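Local coordinates for protein methyltransferase (Thermus thermophilus, PDB 1WS6) that probably transfers a methyl group from S-adenosylmethionine to its substrate, at residues P22-L27 against V144-K149. Numbering follows the deposited sequence.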
loop_
_atom_site.group_PDB
_atom_site.type_symbol
_atom_site.label_atom_id
_atom_site.label_comp_id
_atom_site.label_asym_id
_atom_site.label_seq_id
_atom_site.Cartn_x
_atom_site.Cartn_y
_atom_site.Cartn_z
ATOM N N PRO A 22 11.364 5.834 -6.026
ATOM C CA PRO A 22 10.537 5.695 -4.819
ATOM C C PRO A 22 9.130 5.144 -5.090
ATOM O O PRO A 22 8.719 4.152 -4.483
ATOM C CB PRO A 22 10.511 7.115 -4.266
ATOM C CG PRO A 22 10.510 7.945 -5.522
ATOM C CD PRO A 22 11.559 7.255 -6.369
ATOM N N SER A 23 8.407 5.786 -6.006
ATOM C CA SER A 23 7.045 5.381 -6.370
ATOM C C SER A 23 6.436 6.420 -7.309
ATOM O O SER A 23 6.089 7.525 -6.895
ATOM C CB SER A 23 6.166 5.245 -5.120
ATOM O OG SER A 23 4.815 4.992 -5.471
ATOM N N PRO A 24 6.282 6.060 -8.587
ATOM C CA PRO A 24 5.724 6.914 -9.640
ATOM C C PRO A 24 4.515 7.751 -9.233
ATOM O O PRO A 24 3.530 7.234 -8.710
ATOM C CB PRO A 24 5.401 5.921 -10.757
ATOM C CG PRO A 24 5.202 4.623 -10.020
ATOM C CD PRO A 24 6.314 4.656 -9.020
ATOM N N VAL A 25 4.605 9.052 -9.489
ATOM C CA VAL A 25 3.540 9.980 -9.158
ATOM C C VAL A 25 2.253 9.765 -9.946
ATOM O O VAL A 25 1.173 9.819 -9.362
ATOM C CB VAL A 25 3.994 11.443 -9.339
ATOM C CG1 VAL A 25 2.806 12.375 -9.226
ATOM C CG2 VAL A 25 5.008 11.795 -8.270
ATOM N N ARG A 26 2.330 9.528 -11.254
ATOM C CA ARG A 26 1.080 9.328 -11.975
ATOM C C ARG A 26 0.423 8.010 -11.586
ATOM O O ARG A 26 -0.787 7.841 -11.728
ATOM C CB ARG A 26 1.264 9.446 -13.493
ATOM C CG ARG A 26 2.438 8.730 -14.105
ATOM C CD ARG A 26 2.717 9.313 -15.513
ATOM N NE ARG A 26 1.553 9.251 -16.403
ATOM C CZ ARG A 26 1.158 8.161 -17.063
ATOM N NH1 ARG A 26 1.830 7.023 -16.947
ATOM N NH2 ARG A 26 0.083 8.208 -17.841
ATOM N N LEU A 27 1.230 7.097 -11.061
ATOM C CA LEU A 27 0.756 5.804 -10.592
ATOM C C LEU A 27 -0.103 6.067 -9.346
ATOM O O LEU A 27 -1.304 5.789 -9.336
ATOM C CB LEU A 27 1.964 4.933 -10.230
ATOM C CG LEU A 27 1.880 3.518 -9.644
ATOM C CD1 LEU A 27 1.102 3.512 -8.329
ATOM C CD2 LEU A 27 1.251 2.602 -10.650
ATOM N N VAL A 144 -4.509 -4.832 -4.622
ATOM C CA VAL A 144 -3.806 -4.118 -5.669
ATOM C C VAL A 144 -2.339 -4.485 -5.582
ATOM O O VAL A 144 -1.710 -4.322 -4.538
ATOM C CB VAL A 144 -3.949 -2.602 -5.511
ATOM C CG1 VAL A 144 -3.173 -1.899 -6.618
ATOM C CG2 VAL A 144 -5.428 -2.215 -5.544
ATOM N N LEU A 145 -1.793 -4.966 -6.687
ATOM C CA LEU A 145 -0.405 -5.385 -6.715
ATOM C C LEU A 145 0.410 -4.529 -7.691
ATOM O O LEU A 145 0.030 -4.390 -8.851
ATOM C CB LEU A 145 -0.365 -6.866 -7.116
ATOM C CG LEU A 145 -1.543 -7.682 -6.523
ATOM C CD1 LEU A 145 -1.622 -9.080 -7.135
ATOM C CD2 LEU A 145 -1.386 -7.781 -5.014
ATOM N N GLN A 146 1.503 -3.925 -7.221
ATOM C CA GLN A 146 2.349 -3.122 -8.106
ATOM C C GLN A 146 3.562 -3.969 -8.447
ATOM O O GLN A 146 4.099 -4.653 -7.588
ATOM C CB GLN A 146 2.811 -1.821 -7.444
ATOM C CG GLN A 146 3.747 -1.010 -8.342
ATOM C CD GLN A 146 4.318 0.235 -7.671
ATOM O OE1 GLN A 146 5.525 0.493 -7.740
ATOM N NE2 GLN A 146 3.451 1.023 -7.035
ATOM N N HIS A 147 4.002 -3.914 -9.697
ATOM C CA HIS A 147 5.130 -4.724 -10.135
ATOM C C HIS A 147 5.638 -4.263 -11.497
ATOM O O HIS A 147 5.033 -3.410 -12.143
ATOM C CB HIS A 147 4.658 -6.164 -10.254
ATOM C CG HIS A 147 3.448 -6.318 -11.128
ATOM N ND1 HIS A 147 3.500 -6.202 -12.500
ATOM C CD2 HIS A 147 2.146 -6.527 -10.820
ATOM C CE1 HIS A 147 2.285 -6.334 -12.999
ATOM N NE2 HIS A 147 1.443 -6.531 -12.000
ATOM N N PRO A 148 6.770 -4.815 -11.950
ATOM C CA PRO A 148 7.251 -4.380 -13.267
ATOM C C PRO A 148 6.269 -4.853 -14.334
ATOM O O PRO A 148 5.772 -5.979 -14.272
ATOM C CB PRO A 148 8.632 -5.034 -13.373
ATOM C CG PRO A 148 8.595 -6.161 -12.368
ATOM C CD PRO A 148 7.785 -5.609 -11.239
ATOM N N LYS A 149 5.980 -3.989 -15.304
ATOM C CA LYS A 149 5.023 -4.308 -16.360
ATOM C C LYS A 149 5.243 -5.648 -17.068
ATOM O O LYS A 149 4.305 -6.221 -17.625
ATOM C CB LYS A 149 4.985 -3.176 -17.395
ATOM C CG LYS A 149 6.088 -3.218 -18.453
ATOM C CD LYS A 149 5.964 -2.032 -19.410
ATOM C CE LYS A 149 6.561 -2.325 -20.786
ATOM N NZ LYS A 149 7.988 -2.732 -20.751
HETATM O O HOH W 1 4.532 2.638 -4.984
#
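Gln146 carries the whole contact, reaching from strand 141-148 to the loop and first turn that open helix 25-38. Its CG stands anti to the backbone N (chi1 177°) and the chain runs on extended, which brings the terminal amide up to Leu27, Pro24 and Ser23. The amide nitrogen NE2 lies alongside the CG-CD1 branch of Leu27, 3.7 Å from CD1 and 3.9 Å from CG, and the two side chains cross at a slant. The oxygen passes Pro24, the N-cap residue, side-on, with OE1 of Gln146 4.4 Å from Pro24 CD, a loose approach; OE1 also receives a weak hydrogen bond from the hydroxyl of Tyr120. No direct hydrogen bond joins the two segments. Instead a water accepts from Gln146 NE2 at 2.8 Å and also meets OG of Ser23, a doubtful link, too short for a sound hydrogen bond and from a poorly ordered serine. Leu166 of the adjacent antiparallel strand packs against both Leu27 and Gln146. Next along the strand, His147 turns to the other side of the sheet, where its ND1 donates to the carbonyl O of Pro148 at 2.9 Å, from well above the carbonyl plane, while NE2 pairs with Thr167 OG1. The arrangement seats the start of a helix on one face of the mixed seven-stranded sheet, whose 3-2-1-4-5-7-6 order is the hallmark of Rossmann-like class I methyltransferases.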